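Local coordinates for protein tRNA (cytosine(38)-C(5))-methyltransferase (Schizosaccharomyces pombe, PDB 6FDF) that methylates carbon 5 of cytosine 38 in the anticodon loop of tRNA(Asp), and less efficiently tRNA(Glu), using S-adenosyl-L-methionine as methyl donor, at residues 229-234 and 254-259. Numbering follows the deposited sequence.
Sequences FDIVKP and GSILQM. With GOL (glycerol), chain F.
I231 and V232 run parallel to I256 and L257 as neighbouring strands, joined by backbone hydrogen bonds from I256 N to D230 O, from V232 N to I256 O (2.9 Å) and from Q258 N to V232 O. Each N-H points almost straight at its oxygen, and the CA-H groups of I231 and L257 add weaker contacts to I256 O and V232 O.

On the face bearing I231 and I256, the I256 side chain reaches back to F229. Its CG1 stands between its own backbone N and carbonyl carbon (chi1 53°), and the extended chain beyond carries CD1 over one face of the F229 ring, 3.7 Å from the centroid and displaced toward the rim: a CH-pi contact. CG2 of I256 adds to it near CE1 of the ring. Farther along, I231 CG2 rests on Q258 CB at 3.7 Å. The aliphatic part of K233 lies alongside the Q258 amide, which is held at OE1 by T265 OG1 and at NE2 by S260 O and H262 O.

At the start of the pair, S255 OG donates to D230 OD2 at 2.6 Å, on the lone pair facing away from OD1, and C240 N also bonds to S255 OG. Beside this, a glycerol, probably from the crystallisation liquor, bridges the backbones: its O1 accepts from D230 N (2.8 Å) and donates to G254 O, and its O3 accepts from G254 N.

Strand 278-279 completes this small mixed sheet, which lies away from the S-adenosyl-L-homocysteine pocket and probably belongs to the target recognition domain of C5-methyltransferases. The short serine-carboxylate bond would ease a negative charge on D230, while F229, packed on I256 and on V221 and L222, joins that end of the pair to helix 219-225.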
ATOM      1  N   PHE A 229       7.946 -19.858  10.051  1.00 34.56           N
ATOM      2  CA  PHE A 229       8.413 -18.477  10.016  1.00 36.73           C
ATOM      3  C   PHE A 229       9.546 -18.313   9.009  1.00 38.94           C
ATOM      4  O   PHE A 229      10.401 -19.189   8.865  1.00 42.19           O
ATOM      5  CB  PHE A 229       8.914 -18.030  11.391  1.00 36.97           C
ATOM      6  CG  PHE A 229       7.826 -17.624  12.345  1.00 33.15           C
ATOM      7  CD1 PHE A 229       7.056 -16.500  12.101  1.00 35.33           C
ATOM      8  CD2 PHE A 229       7.617 -18.336  13.517  1.00 36.82           C
ATOM      9  CE1 PHE A 229       6.061 -16.110  12.994  1.00 30.46           C
ATOM     10  CE2 PHE A 229       6.632 -17.955  14.412  1.00 38.31           C
ATOM     11  CZ  PHE A 229       5.855 -16.833  14.149  1.00 33.99           C
ATOM     12  N   ASP A 230       9.560 -17.165   8.337  1.00 37.58           N
ATOM     13  CA  ASP A 230      10.746 -16.688   7.636  1.00 35.66           C
ATOM     14  C   ASP A 230      11.516 -15.779   8.586  1.00 34.23           C
ATOM     15  O   ASP A 230      10.995 -14.745   9.018  1.00 35.38           O
ATOM     16  CB  ASP A 230      10.371 -15.935   6.360  1.00 37.02           C
ATOM     17  CG  ASP A 230      11.585 -15.391   5.625  1.00 41.72           C
ATOM     18  OD1 ASP A 230      12.354 -16.201   5.071  1.00 44.00           O
ATOM     19  OD2 ASP A 230      11.773 -14.154   5.603  1.00 40.07           O
ATOM     20  N   ILE A 231      12.747 -16.170   8.920  1.00 35.53           N
ATOM     21  CA  ILE A 231      13.561 -15.446   9.889  1.00 37.69           C
ATOM     22  C   ILE A 231      14.596 -14.625   9.135  1.00 35.99           C
ATOM     23  O   ILE A 231      15.332 -15.161   8.297  1.00 38.16           O
ATOM     24  CB  ILE A 231      14.238 -16.409  10.878  1.00 37.88           C
ATOM     25  CG1 ILE A 231      13.184 -17.198  11.662  1.00 35.00           C
ATOM     26  CG2 ILE A 231      15.157 -15.645  11.825  1.00 36.84           C
ATOM     27  CD1 ILE A 231      13.763 -18.303  12.523  1.00 33.59           C
ATOM     28  N   VAL A 232      14.683 -13.334   9.461  1.00 32.38           N
ATOM     29  CA  VAL A 232      15.688 -12.457   8.878  1.00 36.21           C
ATOM     30  C   VAL A 232      16.530 -11.865  10.002  1.00 40.02           C
ATOM     31  O   VAL A 232      16.152 -11.882  11.176  1.00 36.43           O
ATOM     32  CB  VAL A 232      15.069 -11.336   8.012  1.00 35.30           C
ATOM     33  CG1 VAL A 232      14.224 -11.924   6.878  1.00 38.23           C
ATOM     34  CG2 VAL A 232      14.240 -10.376   8.864  1.00 34.15           C
ATOM     35  N   LYS A 233      17.700 -11.360   9.628  1.00 38.03           N
ATOM     36  CA  LYS A 233      18.633 -10.728  10.543  1.00 39.21           C
ATOM     37  C   LYS A 233      18.838  -9.274  10.134  1.00 36.70           C
ATOM     38  O   LYS A 233      18.431  -8.869   9.038  1.00 40.01           O
ATOM     39  CB  LYS A 233      19.970 -11.487  10.555  1.00 42.15           C
ATOM     40  CG  LYS A 233      19.887 -12.829  11.283  1.00 46.65           C
ATOM     41  CD  LYS A 233      21.166 -13.662  11.146  1.00 52.91           C
ATOM     42  CE  LYS A 233      20.977 -14.763  10.112  1.00 63.34           C
ATOM     43  NZ  LYS A 233      22.028 -15.815  10.185  1.00 65.16           N
ATOM     44  N   PRO A 234      19.397  -8.439  11.018  1.00 41.17           N
ATOM     45  CA  PRO A 234      19.624  -7.031  10.646  1.00 39.37           C
ATOM     46  C   PRO A 234      20.387  -6.848   9.345  1.00 37.85           C
ATOM     47  O   PRO A 234      20.150  -5.862   8.638  1.00 42.84           O
ATOM     48  CB  PRO A 234      20.409  -6.480  11.844  1.00 47.41           C
ATOM     49  CG  PRO A 234      19.935  -7.308  12.992  1.00 45.78           C
ATOM     50  CD  PRO A 234      19.731  -8.690  12.434  1.00 42.07           C
ATOM     51  N   GLY A 254       4.414 -12.256   7.157  1.00 31.93           N
ATOM     52  CA  GLY A 254       5.538 -11.359   7.364  1.00 31.99           C
ATOM     53  C   GLY A 254       6.665 -12.119   8.031  1.00 31.79           C
ATOM     54  O   GLY A 254       6.458 -13.128   8.710  1.00 30.93           O
ATOM     55  N   SER A 255       7.894 -11.642   7.814  1.00 30.87           N
ATOM     56  CA  SER A 255       9.058 -12.236   8.454  1.00 31.12           C
ATOM     57  C   SER A 255       9.172 -11.772   9.902  1.00 30.51           C
ATOM     58  O   SER A 255       8.545 -10.796  10.318  1.00 31.12           O
ATOM     59  CB  SER A 255      10.334 -11.853   7.706  1.00 31.29           C
ATOM     60  OG  SER A 255      10.250 -12.186   6.332  1.00 32.75           O
ATOM     61  N   ILE A 256       9.990 -12.487  10.671  1.00 33.47           N
ATOM     62  CA  ILE A 256      10.329 -12.089  12.029  1.00 30.45           C
ATOM     63  C   ILE A 256      11.840 -11.912  12.105  1.00 30.74           C
ATOM     64  O   ILE A 256      12.587 -12.366  11.235  1.00 37.86           O
ATOM     65  CB  ILE A 256       9.835 -13.094  13.091  1.00 28.22           C
ATOM     66  CG1 ILE A 256      10.302 -14.513  12.771  1.00 30.40           C
ATOM     67  CG2 ILE A 256       8.299 -13.054  13.181  1.00 29.16           C
ATOM     68  CD1 ILE A 256      10.023 -15.513  13.874  1.00 32.73           C
ATOM     69  N   LEU A 257      12.283 -11.256  13.174  1.00 32.00           N
ATOM     70  CA  LEU A 257      13.656 -10.772  13.313  1.00 29.91           C
ATOM     71  C   LEU A 257      14.400 -11.568  14.376  1.00 33.26           C
ATOM     72  O   LEU A 257      13.970 -11.615  15.535  1.00 33.40           O
ATOM     73  CB  LEU A 257      13.670  -9.286  13.676  1.00 29.79           C
ATOM     74  CG  LEU A 257      15.067  -8.662  13.764  1.00 38.88           C
ATOM     75  CD1 LEU A 257      15.693  -8.552  12.389  1.00 36.12           C
ATOM     76  CD2 LEU A 257      14.997  -7.301  14.446  1.00 36.49           C
ATOM     77  N   GLN A 258      15.527 -12.163  13.987  1.00 35.66           N
ATOM     78  CA  GLN A 258      16.454 -12.775  14.933  1.00 36.35           C
ATOM     79  C   GLN A 258      17.366 -11.698  15.507  1.00 38.32           C
ATOM     80  O   GLN A 258      18.114 -11.054  14.763  1.00 40.48           O
ATOM     81  CB  GLN A 258      17.288 -13.856  14.251  1.00 34.48           C
ATOM     82  CG  GLN A 258      18.460 -14.354  15.092  1.00 35.80           C
ATOM     83  CD  GLN A 258      19.335 -15.352  14.350  1.00 39.89           C
ATOM     84  OE1 GLN A 258      18.869 -16.068  13.464  1.00 41.34           O
ATOM     85  NE2 GLN A 258      20.611 -15.407  14.716  1.00 41.56           N
ATOM     86  N   MET A 259      17.309 -11.503  16.825  1.00 35.58           N
ATOM     87  CA  MET A 259      18.191 -10.548  17.488  1.00 41.77           C
ATOM     88  C   MET A 259      19.479 -11.171  18.010  1.00 43.71           C
ATOM     89  O   MET A 259      20.426 -10.434  18.314  1.00 42.16           O
ATOM     90  CB  MET A 259      17.454  -9.858  18.637  1.00 35.65           C
ATOM     91  CG  MET A 259      16.293  -8.985  18.174  1.00 37.49           C
ATOM     92  SD  MET A 259      15.653  -7.873  19.446  1.00 40.01           S
ATOM     93  CE  MET A 259      14.762  -9.016  20.495  1.00 45.30           C
TER
HETATM   94  C1  GOL F 402       6.190 -16.529   7.553  1.00 43.86           C
HETATM   95  O1  GOL F 402       7.129 -15.739   8.237  1.00 36.25           O
HETATM   96  C2  GOL F 402       6.603 -16.581   6.059  1.00 43.81           C
HETATM   97  O2  GOL F 402       5.690 -17.283   5.279  1.00 42.62           O
HETATM   98  C3  GOL F 402       6.726 -15.114   5.619  1.00 41.83           C
HETATM   99  O3  GOL F 402       5.452 -14.551   5.664  1.00 37.52           O